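Tyrosinase (PDB 5ZRD) catalyses, as a copper-dependent tyrosinase, the hydroxylation of monophenols to catechols and probably their further oxidation to ortho-quinones. Local coordinates at residues 372-377 and 381-386; 96-101 and 112-117; 6-11 and 391-396; 86-91 and 256-261. All coordinates share one frame; numbering follows the deposited sequence.

Helix 90-108, which carries the copper ligand His94, ties the set together: interactions 2 and 4 use it directly, and the side chains of interactions 1 and 3 pack on it. Interactions 2 and 3 lie nearest, with centres about 12 Å apart, and touch where Ser113 meets Arg9. Interactions 1 and 2, with centres about 17 Å apart, touch through Phe376 and Lys100, while the centre of interaction 4 is about 26 Å from that of interaction 3. Along the chain, interaction 3 joins the N-terminal segment to residues 391-396 and so encloses all the others; interaction 2 is nested within interaction 4, and interaction 1 follows both. Segments 6-11, 372-386 and 391-396 thus gather on a helix that carries a copper ligand.

Interaction 1 of 4, residues 372-377 and 381-386; sequences PLNPFK and GEAYTS
A weakly bonded beta hairpin, distorted by a type VI turn, brings Leu373 and Phe376 against Tyr384. The turn runs from Leu373 to Phe376 through a cis peptide before Pro375, and Phe376 N closes it on Leu373 O at 3.2 Å. Because of this corner, the backbone N-H and C=O of Tyr384 reach two different residues. Leu373 N donates to Tyr384 O at 2.8 Å, nearly straight at 175° at the hydrogen, whereas Tyr384 N donates to Phe376 O at 3.0 Å along a more bent path (147°). Lys377 and Ala383 form an antiparallel non-hydrogen-bonded pair with CA atoms 4.3 Å apart.

The Tyr384 ring is turned edge-on to the other strand. With CG anti to its own carbonyl carbon (chi1 -85°), the ring meets the 376-377 backbone near its plane, and CE2 lies 3.2 Å from Lys377 O. That same carbonyl oxygen accepts a hydrogen bond from Lys100 NZ of helix 90-108. Phe376 touches Tyr384 with its CB, 4.1 Å from CD2, but its ring leads away to helix 90-108, where it meets Trp93 at an oblique angle; its side chain is about 8 Å from the side chains of the copper ligands His57 and His94. Pro375 CD sits over one face of this ring, towards the rim. The hairpin therefore packs on helix 90-108, which supplies the copper ligand His94. Before the corner, Leu373 reaches the far end of the other strand, its CD1 branch 3.5 Å from Ser386 N.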
loop_
_atom_site.group_PDB
_atom_site.type_symbol
_atom_site.label_atom_id
_atom_site.label_comp_id
_atom_site.label_asym_id
_atom_site.label_seq_id
_atom_site.Cartn_x
_atom_site.Cartn_y
_atom_site.Cartn_z
ATOM N N PRO A 372 21.415 15.164 11.945
ATOM C CA PRO A 372 20.742 15.184 13.241
ATOM C C PRO A 372 20.906 13.836 13.962
ATOM O O PRO A 372 20.634 12.774 13.362
ATOM C CB PRO A 372 19.248 15.374 12.949
ATOM C CG PRO A 372 19.211 15.932 11.578
ATOM C CD PRO A 372 20.401 15.302 10.893
ATOM N N LEU A 373 21.372 13.882 15.197
ATOM C CA LEU A 373 21.426 12.688 16.046
ATOM C C LEU A 373 20.145 12.645 16.879
ATOM O O LEU A 373 20.185 12.876 18.073
ATOM C CB LEU A 373 22.679 12.737 16.931
ATOM C CG LEU A 373 23.996 12.756 16.150
ATOM C CD1 LEU A 373 25.183 13.026 17.046
ATOM C CD2 LEU A 373 24.174 11.460 15.401
ATOM N N ASN A 374 19.030 12.346 16.208
ATOM C CA ASN A 374 17.684 12.314 16.819
ATOM C C ASN A 374 17.632 11.288 17.955
ATOM O O ASN A 374 18.235 10.238 17.863
ATOM C CB ASN A 374 16.626 11.974 15.782
ATOM C CG ASN A 374 16.615 12.969 14.645
ATOM O OD1 ASN A 374 16.451 12.581 13.498
ATOM N ND2 ASN A 374 16.796 14.245 14.949
ATOM N N PRO A 375 16.923 11.579 19.030
ATOM C CA PRO A 375 16.094 12.774 19.227
ATOM C C PRO A 375 16.739 13.866 20.103
ATOM O O PRO A 375 16.036 14.708 20.684
ATOM C CB PRO A 375 14.916 12.155 19.993
ATOM C CG PRO A 375 15.601 11.167 20.942
ATOM C CD PRO A 375 16.809 10.659 20.168
ATOM N N PHE A 376 18.061 13.841 20.193
ATOM C CA PHE A 376 18.800 14.687 21.118
ATOM C C PHE A 376 18.841 16.144 20.633
ATOM O O PHE A 376 19.181 16.411 19.485
ATOM C CB PHE A 376 20.216 14.141 21.287
ATOM C CG PHE A 376 20.224 12.677 21.617
ATOM C CD1 PHE A 376 19.405 12.181 22.617
ATOM C CD2 PHE A 376 21.000 11.788 20.893
ATOM C CE1 PHE A 376 19.385 10.826 22.913
ATOM C CE2 PHE A 376 20.984 10.437 21.194
ATOM C CZ PHE A 376 20.176 9.957 22.200
ATOM N N LYS A 377 18.540 17.071 21.552
ATOM C CA LYS A 377 18.378 18.498 21.243
ATOM C C LYS A 377 19.246 19.344 22.179
ATOM O O LYS A 377 19.411 19.005 23.340
ATOM C CB LYS A 377 16.898 18.873 21.335
ATOM C CG LYS A 377 16.130 18.671 20.038
ATOM C CD LYS A 377 14.818 17.955 20.259
ATOM C CE LYS A 377 13.937 17.880 19.027
ATOM N NZ LYS A 377 14.665 17.314 17.872
ATOM N N GLY A 381 16.694 23.962 21.467
ATOM C CA GLY A 381 15.666 23.163 20.769
ATOM C C GLY A 381 16.170 22.643 19.423
ATOM O O GLY A 381 15.448 21.990 18.668
ATOM N N GLU A 382 17.434 22.907 19.126
ATOM C CA GLU A 382 18.061 22.476 17.866
ATOM C C GLU A 382 18.710 21.085 18.051
ATOM O O GLU A 382 19.303 20.755 19.102
ATOM C CB GLU A 382 19.065 23.538 17.389
ATOM C CG GLU A 382 18.496 24.516 16.375
ATOM C CD GLU A 382 19.543 25.332 15.630
ATOM O OE1 GLU A 382 19.141 26.127 14.754
ATOM O OE2 GLU A 382 20.760 25.182 15.928
ATOM N N ALA A 383 18.601 20.273 16.997
ATOM C CA ALA A 383 19.108 18.916 16.987
ATOM C C ALA A 383 20.640 18.902 17.115
ATOM O O ALA A 383 21.351 19.561 16.360
ATOM C CB ALA A 383 18.665 18.242 15.720
ATOM N N TYR A 384 21.149 18.156 18.083
ATOM C CA TYR A 384 22.575 17.792 18.085
ATOM C C TYR A 384 22.949 17.090 16.770
ATOM O O TYR A 384 22.138 16.360 16.192
ATOM C CB TYR A 384 22.907 16.864 19.249
ATOM C CG TYR A 384 23.212 17.526 20.561
ATOM C CD1 TYR A 384 24.499 17.923 20.886
ATOM C CD2 TYR A 384 22.227 17.700 21.503
ATOM C CE1 TYR A 384 24.795 18.498 22.113
ATOM C CE2 TYR A 384 22.500 18.277 22.729
ATOM C CZ TYR A 384 23.781 18.684 23.035
ATOM O OH TYR A 384 24.019 19.248 24.258
ATOM N N THR A 385 24.184 17.353 16.319
ATOM C CA THR A 385 24.867 16.636 15.256
ATOM C C THR A 385 26.210 16.132 15.780
ATOM O O THR A 385 26.642 16.506 16.854
ATOM C CB THR A 385 25.209 17.525 14.046
ATOM O OG1 THR A 385 26.228 18.429 14.482
ATOM C CG2 THR A 385 24.008 18.247 13.466
ATOM N N SER A 386 26.864 15.322 14.959
ATOM C CA SER A 386 28.178 14.826 15.255
ATOM C C SER A 386 29.156 15.994 15.432
ATOM O O SER A 386 30.117 15.862 16.185
ATOM C CB SER A 386 28.661 13.889 14.184
ATOM O OG SER A 386 27.921 12.683 14.169
#

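Interaction 2 of 4, residues 96-101 and 112-117; sequences MYVYKL and VSMPFW
Val98 and Leu101 meet Met114 purely by apolar packing, and the contact is small, about 101 Å² counted over both sides. Val98 offers CG1, which lies 4.2 Å from Met114 CG; the methionine thus meets it at the middle of the chain and not with its terminal methyl. Leu101 uses CD2 alone of its two methyls, 4.1 Å from Met114 SD, and the two side chains cross obliquely. Met114 serves both partners because its chain first extends, with CG opposite the backbone N (chi1 -179°), and then bends at the next torsion (chi2 65°), carrying SD across to the leucine. The CA atoms of Val98 and Met114, the nearest pair, are still 8.0 Å apart, so side chains bridge the whole distance.

The two helix residues stand three positions apart and hence about one turn from each other on helix 90-108, one of the helices of the bundle that holds the paired coppers in tyrosinases. The side chain of Val98 comes within about 4 Å of that of His320 and 5 Å of that of His94, ligands of the two copper sites. Packing continues beyond the segments: Trp36 of helix 27-41 touches both Leu101 and Met114, and Phe318 of helix 315-334 touches Met114.

The polar bonds run within the helix or to residues beyond the two segments. Within the helix, Leu101 N reaches Tyr97 O at 3.1 Å. The extended segment 112-117 is tied back to the same helix further along, where Glu102 OE2 accepts from Met114 N and Gln106 NE2 donates to Val112 O.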
loop_
_atom_site.group_PDB
_atom_site.type_symbol
_atom_site.label_atom_id
_atom_site.label_comp_id
_atom_site.label_asym_id
_atom_site.label_seq_id
_atom_site.Cartn_x
_atom_site.Cartn_y
_atom_site.Cartn_z
ATOM N N MET A 96 26.236 10.864 22.384
ATOM C CA MET A 96 25.228 11.760 22.822
ATOM C C MET A 96 24.214 11.012 23.698
ATOM O O MET A 96 23.686 11.580 24.692
ATOM C CB MET A 96 24.532 12.422 21.638
ATOM C CG MET A 96 25.418 13.433 20.944
ATOM S SD MET A 96 26.173 14.614 22.091
ATOM C CE MET A 96 24.681 15.190 22.907
ATOM N N TYR A 97 23.969 9.743 23.371
ATOM C CA TYR A 97 22.991 8.954 24.129
ATOM C C TYR A 97 23.440 8.878 25.575
ATOM O O TYR A 97 22.638 9.103 26.494
ATOM C CB TYR A 97 22.805 7.558 23.539
ATOM C CG TYR A 97 21.670 6.714 24.075
ATOM C CD1 TYR A 97 20.560 7.255 24.707
ATOM C CD2 TYR A 97 21.688 5.347 23.887
ATOM C CE1 TYR A 97 19.504 6.467 25.148
ATOM C CE2 TYR A 97 20.629 4.551 24.278
ATOM C CZ TYR A 97 19.540 5.110 24.918
ATOM O OH TYR A 97 18.529 4.306 25.326
ATOM N N VAL A 98 24.712 8.598 25.756
ATOM C CA VAL A 98 25.235 8.417 27.099
ATOM C C VAL A 98 25.195 9.757 27.825
ATOM O O VAL A 98 24.911 9.830 29.019
ATOM C CB VAL A 98 26.671 7.889 27.095
ATOM C CG1 VAL A 98 27.209 7.803 28.516
ATOM C CG2 VAL A 98 26.762 6.540 26.416
ATOM N N TYR A 99 25.564 10.791 27.087
ATOM C CA TYR A 99 25.638 12.125 27.644
ATOM C C TYR A 99 24.240 12.557 28.080
ATOM O O TYR A 99 24.115 13.077 29.136
ATOM C CB TYR A 99 26.171 13.109 26.603
ATOM C CG TYR A 99 26.252 14.549 27.035
ATOM C CD1 TYR A 99 27.270 14.977 27.863
ATOM C CD2 TYR A 99 25.360 15.497 26.564
ATOM C CE1 TYR A 99 27.382 16.303 28.235
ATOM C CE2 TYR A 99 25.464 16.834 26.923
ATOM C CZ TYR A 99 26.488 17.235 27.755
ATOM O OH TYR A 99 26.634 18.531 28.132
ATOM N N LYS A 100 23.236 12.312 27.241
ATOM C CA LYS A 100 21.860 12.668 27.533
ATOM C C LYS A 100 21.334 11.922 28.776
ATOM O O LYS A 100 20.610 12.507 29.627
ATOM C CB LYS A 100 20.995 12.440 26.293
ATOM C CG LYS A 100 20.982 13.602 25.303
ATOM C CD LYS A 100 20.625 14.929 25.963
ATOM C CE LYS A 100 20.513 16.085 24.992
ATOM N NZ LYS A 100 20.214 17.362 25.688
ATOM N N LEU A 101 21.708 10.666 28.949
ATOM C CA LEU A 101 21.291 9.955 30.168
ATOM C C LEU A 101 22.019 10.571 31.365
ATOM O O LEU A 101 21.495 10.660 32.448
ATOM C CB LEU A 101 21.589 8.451 30.065
ATOM C CG LEU A 101 21.333 7.702 31.370
ATOM C CD1 LEU A 101 20.527 6.443 31.139
ATOM C CD2 LEU A 101 22.648 7.402 32.084
ATOM N N VAL A 112 26.734 14.964 38.940
ATOM C CA VAL A 112 27.182 13.548 38.987
ATOM C C VAL A 112 27.676 13.189 37.568
ATOM O O VAL A 112 27.224 13.789 36.558
ATOM C CB VAL A 112 26.097 12.570 39.485
ATOM C CG1 VAL A 112 25.040 12.312 38.437
ATOM C CG2 VAL A 112 26.682 11.238 39.927
ATOM N N SER A 113 28.602 12.237 37.518
ATOM C CA SER A 113 29.201 11.719 36.275
ATOM C C SER A 113 28.893 10.223 36.097
ATOM O O SER A 113 28.985 9.390 37.040
ATOM C CB SER A 113 30.708 11.948 36.246
ATOM O OG SER A 113 30.987 13.339 36.140
ATOM N N MET A 114 28.594 9.889 34.851
ATOM C CA MET A 114 28.349 8.521 34.479
ATOM C C MET A 114 29.698 7.816 34.347
ATOM O O MET A 114 30.490 8.185 33.504
ATOM C CB MET A 114 27.593 8.471 33.147
ATOM C CG MET A 114 27.270 7.065 32.682
ATOM S SD MET A 114 26.128 6.189 33.783
ATOM C CE MET A 114 26.734 4.516 33.574
ATOM N N PRO A 115 29.963 6.811 35.183
ATOM C CA PRO A 115 31.238 6.132 35.068
ATOM C C PRO A 115 31.190 5.076 33.962
ATOM O O PRO A 115 30.120 4.869 33.368
ATOM C CB PRO A 115 31.446 5.423 36.413
ATOM C CG PRO A 115 30.047 5.159 36.894
ATOM C CD PRO A 115 29.168 6.232 36.279
ATOM N N PHE A 116 32.335 4.430 33.741
ATOM C CA PHE A 116 32.482 3.427 32.692
ATOM C C PHE A 116 32.835 2.081 33.334
ATOM O O PHE A 116 33.620 1.990 34.275
ATOM C CB PHE A 116 33.517 3.827 31.632
ATOM C CG PHE A 116 34.909 4.133 32.127
ATOM C CD1 PHE A 116 35.264 5.426 32.491
ATOM C CD2 PHE A 116 35.880 3.147 32.184
ATOM C CE1 PHE A 116 36.545 5.724 32.940
ATOM C CE2 PHE A 116 37.166 3.444 32.623
ATOM C CZ PHE A 116 37.494 4.732 33.012
ATOM N N TRP A 117 32.225 1.029 32.825
ATOM C CA TRP A 117 32.720 -0.314 33.105
ATOM C C TRP A 117 33.944 -0.544 32.242
ATOM O O TRP A 117 33.824 -0.719 31.039
ATOM C CB TRP A 117 31.665 -1.391 32.835
ATOM C CG TRP A 117 32.214 -2.783 32.854
ATOM C CD1 TRP A 117 33.301 -3.254 33.533
ATOM C CD2 TRP A 117 31.650 -3.907 32.182
ATOM N NE1 TRP A 117 33.471 -4.591 33.294
ATOM C CE2 TRP A 117 32.446 -5.029 32.509
ATOM C CE3 TRP A 117 30.538 -4.080 31.367
ATOM C CZ2 TRP A 117 32.197 -6.296 31.985
ATOM C CZ3 TRP A 117 30.295 -5.331 30.853
ATOM C CH2 TRP A 117 31.104 -6.427 31.168
#

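Interaction 3 of 4, residues 6-11 and 391-396; sequences NAPRVR and NIERQL
Pro8 and Arg9 meet the short, weakly bonded helix 392-396 at Glu393 and Leu396, one by packing and the other through water. Asn391, in the N-cap position, organises the start of this helix. Its OD1 accepts from Arg394 N at 2.9 Å, nearly straight (171°) although the donor stands well above the carbonyl plane, and more weakly from Glu393 N.

Glu393 comes next and carries the direct contact. Its CG lies 4.0 Å from Pro8 CG, the puckered corner of the proline ring, and the two side chains run at a slant to one another. The glutamate chain then continues extended past the proline, and OE2 is hydrogen-bonded to Thr399 OG1. Thr399 belongs to strand 398-400, which pairs in parallel with strand 9-11, so the helix leads into one half of a two-stranded sheet and packs against the entrance to the other.

Gln395 folds back on the cap: its OE1 accepts from Asn391 N at 2.9 Å, in the carbonyl plane. At Leu396 the contact is mediated. Arg9 NH2 stands 4.3 Å from Leu396 O. A water in the plane of the guanidinium, at its edge, accepts from Arg9 NH2 at 2.9 Å. The same water donates to Leu396 O, with 2.7 Å between the water oxygen and Leu396 O. Arg9 NH1 is held separately, by a salt bridge to Glu102 and a hydrogen bond to Ser113.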
loop_
_atom_site.group_PDB
_atom_site.type_symbol
_atom_site.label_atom_id
_atom_site.label_comp_id
_atom_site.label_asym_id
_atom_site.label_seq_id
_atom_site.Cartn_x
_atom_site.Cartn_y
_atom_site.Cartn_z
ATOM N N ASN A 6 35.995 25.563 30.827
ATOM C CA ASN A 6 36.063 25.116 32.259
ATOM C C ASN A 6 36.685 23.714 32.358
ATOM O O ASN A 6 36.610 22.906 31.410
ATOM C CB ASN A 6 34.690 25.079 32.942
ATOM C CG ASN A 6 33.885 26.342 32.724
ATOM O OD1 ASN A 6 32.924 26.340 31.955
ATOM N ND2 ASN A 6 34.293 27.430 33.361
ATOM N N ALA A 7 37.270 23.426 33.521
ATOM C CA ALA A 7 37.918 22.143 33.769
ATOM C C ALA A 7 36.902 20.999 33.612
ATOM O O ALA A 7 35.824 21.026 34.212
ATOM C CB ALA A 7 38.543 22.123 35.139
ATOM N N PRO A 8 37.249 19.978 32.805
ATOM C CA PRO A 8 36.274 18.895 32.544
ATOM C C PRO A 8 35.886 18.111 33.809
ATOM O O PRO A 8 36.759 17.798 34.612
ATOM C CB PRO A 8 36.983 17.940 31.557
ATOM C CG PRO A 8 38.295 18.622 31.214
ATOM C CD PRO A 8 38.591 19.559 32.365
ATOM N N ARG A 9 34.602 17.782 33.976
ATOM C CA ARG A 9 34.218 16.640 34.855
ATOM C C ARG A 9 34.922 15.354 34.407
ATOM O O ARG A 9 35.145 15.137 33.209
ATOM C CB ARG A 9 32.732 16.304 34.756
ATOM C CG ARG A 9 31.785 17.374 35.271
ATOM C CD ARG A 9 30.403 16.769 35.386
ATOM N NE ARG A 9 29.788 16.749 34.074
ATOM C CZ ARG A 9 29.716 15.683 33.277
ATOM N NH1 ARG A 9 30.118 14.483 33.690
ATOM N NH2 ARG A 9 29.214 15.845 32.069
ATOM N N VAL A 10 35.228 14.495 35.358
ATOM C CA VAL A 10 35.980 13.297 35.100
ATOM C C VAL A 10 35.073 12.071 35.266
ATOM O O VAL A 10 34.770 11.691 36.375
ATOM C CB VAL A 10 37.199 13.197 36.034
ATOM C CG1 VAL A 10 38.078 12.008 35.664
ATOM C CG2 VAL A 10 38.011 14.488 36.014
ATOM N N ARG A 11 34.701 11.457 34.131
ATOM C CA ARG A 11 34.087 10.118 34.086
ATOM C C ARG A 11 35.125 9.110 34.553
ATOM O O ARG A 11 36.192 9.066 33.968
ATOM C CB ARG A 11 33.600 9.761 32.678
ATOM C CG ARG A 11 32.280 10.426 32.325
ATOM C CD ARG A 11 31.671 9.990 31.023
ATOM N NE ARG A 11 30.508 10.801 30.688
ATOM C CZ ARG A 11 29.843 10.689 29.535
ATOM N NH1 ARG A 11 30.254 9.822 28.618
ATOM N NH2 ARG A 11 28.792 11.452 29.285
ATOM N N ASN A 391 34.812 16.851 20.427
ATOM C CA ASN A 391 35.756 17.003 21.491
ATOM C C ASN A 391 34.982 17.001 22.801
ATOM O O ASN A 391 34.304 17.993 23.121
ATOM C CB ASN A 391 36.571 18.291 21.360
ATOM C CG ASN A 391 37.634 18.396 22.431
ATOM O OD1 ASN A 391 37.374 18.110 23.598
ATOM N ND2 ASN A 391 38.845 18.751 22.036
ATOM N N ILE A 392 35.098 15.915 23.555
ATOM C CA ILE A 392 34.260 15.822 24.742
ATOM C C ILE A 392 34.645 16.912 25.775
ATOM O O ILE A 392 33.777 17.316 26.528
ATOM C CB ILE A 392 34.296 14.413 25.379
ATOM C CG1 ILE A 392 35.702 14.011 25.803
ATOM C CG2 ILE A 392 33.663 13.377 24.464
ATOM C CD1 ILE A 392 35.753 12.730 26.604
ATOM N N GLU A 393 35.912 17.342 25.860
ATOM C CA GLU A 393 36.358 18.323 26.887
ATOM C C GLU A 393 35.869 19.731 26.485
ATOM O O GLU A 393 35.126 20.366 27.230
ATOM C CB GLU A 393 37.875 18.260 27.063
ATOM C CG GLU A 393 38.379 16.918 27.561
ATOM C CD GLU A 393 39.897 16.700 27.563
ATOM O OE1 GLU A 393 40.606 17.417 26.810
ATOM O OE2 GLU A 393 40.384 15.790 28.302
ATOM N N ARG A 394 36.135 20.152 25.255
ATOM C CA ARG A 394 35.799 21.524 24.800
ATOM C C ARG A 394 34.314 21.674 24.499
ATOM O O ARG A 394 33.806 22.761 24.663
ATOM C CB ARG A 394 36.583 21.940 23.548
ATOM C CG ARG A 394 38.092 21.797 23.700
ATOM C CD ARG A 394 38.882 22.222 22.469
ATOM N NE ARG A 394 40.309 22.067 22.734
ATOM C CZ ARG A 394 41.063 22.875 23.506
ATOM N NH1 ARG A 394 40.668 24.120 23.767
ATOM N NH2 ARG A 394 42.213 22.417 24.001
ATOM N N GLN A 395 33.614 20.653 24.010
ATOM C CA GLN A 395 32.213 20.886 23.619
ATOM C C GLN A 395 31.221 20.333 24.667
ATOM O O GLN A 395 30.086 20.818 24.730
ATOM C CB GLN A 395 31.946 20.307 22.232
ATOM C CG GLN A 395 32.730 20.965 21.103
ATOM C CD GLN A 395 32.609 20.172 19.817
ATOM O OE1 GLN A 395 33.218 19.114 19.653
ATOM N NE2 GLN A 395 31.808 20.658 18.887
ATOM N N LEU A 396 31.574 19.319 25.460
ATOM C CA LEU A 396 30.571 18.653 26.340
ATOM C C LEU A 396 30.975 18.750 27.828
ATOM O O LEU A 396 30.205 18.373 28.705
ATOM C CB LEU A 396 30.407 17.180 25.924
ATOM C CG LEU A 396 29.857 16.904 24.522
ATOM C CD1 LEU A 396 29.697 15.411 24.309
ATOM C CD2 LEU A 396 28.523 17.591 24.266
HETATM O O HOH W 1 28.561 18.385 30.901
#

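Interaction 4 of 4, residues 86-91 and 256-261; sequences GNVLFP and TTSASV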
loop_
_atom_site.group_PDB
_atom_site.type_symbol
_atom_site.label_atom_id
_atom_site.label_comp_id
_atom_site.label_asym_id
_atom_site.label_seq_id
_atom_site.Cartn_x
_atom_site.Cartn_y
_atom_site.Cartn_z
ATOM N N GLY A 86 25.798 -0.080 12.410
ATOM C CA GLY A 86 26.326 -0.379 11.106
ATOM C C GLY A 86 26.498 0.866 10.246
ATOM O O GLY A 86 26.485 0.752 9.003
ATOM N N ASN A 87 26.679 2.044 10.846
ATOM C CA ASN A 87 26.877 3.221 10.023
ATOM C C ASN A 87 27.772 4.225 10.758
ATOM O O ASN A 87 28.079 4.043 11.915
ATOM C CB ASN A 87 25.531 3.790 9.576
ATOM C CG ASN A 87 24.779 4.486 10.691
ATOM O OD1 ASN A 87 25.391 5.131 11.545
ATOM N ND2 ASN A 87 23.453 4.429 10.625
ATOM N N VAL A 88 28.197 5.284 10.073
ATOM C CA VAL A 88 29.267 6.156 10.631
ATOM C C VAL A 88 28.763 6.991 11.819
ATOM O O VAL A 88 29.558 7.601 12.529
ATOM C CB VAL A 88 29.867 7.064 9.542
ATOM C CG1 VAL A 88 30.646 6.243 8.527
ATOM C CG2 VAL A 88 28.800 7.894 8.840
ATOM N N LEU A 89 27.472 7.027 12.060
ATOM C CA LEU A 89 26.944 7.719 13.234
ATOM C C LEU A 89 26.990 6.814 14.474
ATOM O O LEU A 89 26.592 7.249 15.536
ATOM C CB LEU A 89 25.506 8.157 12.937
ATOM C CG LEU A 89 25.352 9.048 11.702
ATOM C CD1 LEU A 89 23.930 9.565 11.589
ATOM C CD2 LEU A 89 26.330 10.204 11.744
ATOM N N PHE A 90 27.490 5.587 14.382
ATOM C CA PHE A 90 27.442 4.719 15.574
ATOM C C PHE A 90 28.140 5.396 16.781
ATOM O O PHE A 90 27.587 5.470 17.874
ATOM C CB PHE A 90 27.961 3.309 15.259
ATOM C CG PHE A 90 28.304 2.518 16.491
ATOM C CD1 PHE A 90 27.343 1.779 17.147
ATOM C CD2 PHE A 90 29.559 2.581 17.055
ATOM C CE1 PHE A 90 27.641 1.085 18.312
ATOM C CE2 PHE A 90 29.872 1.875 18.199
ATOM C CZ PHE A 90 28.909 1.125 18.832
ATOM N N PRO A 91 29.374 5.829 16.633
ATOM C CA PRO A 91 30.114 6.347 17.794
ATOM C C PRO A 91 29.538 7.645 18.383
ATOM O O PRO A 91 29.464 7.795 19.602
ATOM C CB PRO A 91 31.505 6.655 17.227
ATOM C CG PRO A 91 31.650 5.658 16.108
ATOM C CD PRO A 91 30.269 5.629 15.494
ATOM N N THR A 256 30.749 -1.487 11.397
ATOM C CA THR A 256 31.026 -2.801 10.788
ATOM C C THR A 256 30.833 -2.776 9.276
ATOM O O THR A 256 31.460 -3.571 8.561
ATOM C CB THR A 256 30.153 -3.902 11.407
ATOM O OG1 THR A 256 28.787 -3.470 11.452
ATOM C CG2 THR A 256 30.604 -4.260 12.811
ATOM N N THR A 257 29.945 -1.942 8.764
ATOM C CA THR A 257 29.735 -1.953 7.300
ATOM C C THR A 257 30.987 -1.372 6.621
ATOM O O THR A 257 31.556 -1.967 5.671
ATOM C CB THR A 257 28.489 -1.151 6.879
ATOM O OG1 THR A 257 27.365 -1.547 7.667
ATOM C CG2 THR A 257 28.138 -1.300 5.416
ATOM N N SER A 258 31.402 -0.202 7.086
ATOM C CA SER A 258 32.581 0.457 6.512
ATOM C C SER A 258 33.810 -0.465 6.627
ATOM O O SER A 258 34.542 -0.646 5.672
ATOM C CB SER A 258 32.829 1.821 7.142
ATOM O OG SER A 258 31.681 2.674 7.017
ATOM N N ALA A 259 34.011 -1.072 7.779
ATOM C CA ALA A 259 35.217 -1.851 8.014
ATOM C C ALA A 259 35.232 -3.080 7.079
ATOM O O ALA A 259 36.232 -3.412 6.499
ATOM C CB ALA A 259 35.273 -2.225 9.485
ATOM N N SER A 260 34.088 -3.716 6.893
ATOM C CA SER A 260 34.000 -4.925 6.073
ATOM C C SER A 260 34.452 -4.622 4.638
ATOM O O SER A 260 35.297 -5.385 4.045
ATOM C CB SER A 260 32.619 -5.517 6.124
ATOM O OG SER A 260 32.453 -6.518 5.135
ATOM N N VAL A 261 33.937 -3.522 4.098
ATOM C CA VAL A 261 34.236 -3.163 2.719
ATOM C C VAL A 261 35.717 -2.745 2.622
ATOM O O VAL A 261 36.450 -3.125 1.663
ATOM C CB VAL A 261 33.263 -2.096 2.166
ATOM C CG1 VAL A 261 33.616 -1.669 0.741
ATOM C CG2 VAL A 261 31.824 -2.592 2.202
#
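Thr257 sets its hydroxyl and CB against the carbonyl of Gly86, its OG1 donating to Gly86 O at 2.8 Å. The approach is bent at the oxygen (C=O...OG1 angle 123°), with the donor tilted 25° from the carbonyl plane. OG1 points there because it lies anti to the threonine's carbonyl carbon (chi1 -50°), while CB of Thr257 also comes to 3.5 Å from Gly86 O. Thr256 adds a looser touch, OG1 to Gly86 CA at 4.0 Å; Gly86 itself has a positive phi, a conformation that glycine adopts readily.

Gly86 follows the copper ligand His85 and precedes an Asx turn: Asn87 OD1 accepts from Leu89 N at 2.9 Å, within a type I turn from Asn87 to Phe90 that leads into helix 90-108. The contact therefore joins the approach to one copper-binding helix to the first turn of helix 256-265. Glu274 bridges the same two places, OE1 taking Gly86 N and OE2 taking Thr256 N.

Further along, Val88 CG1 packs 4.0 Å from Ser258 OG, which is hydrogen-bonded to Pro347 O and to Asn255 ND2.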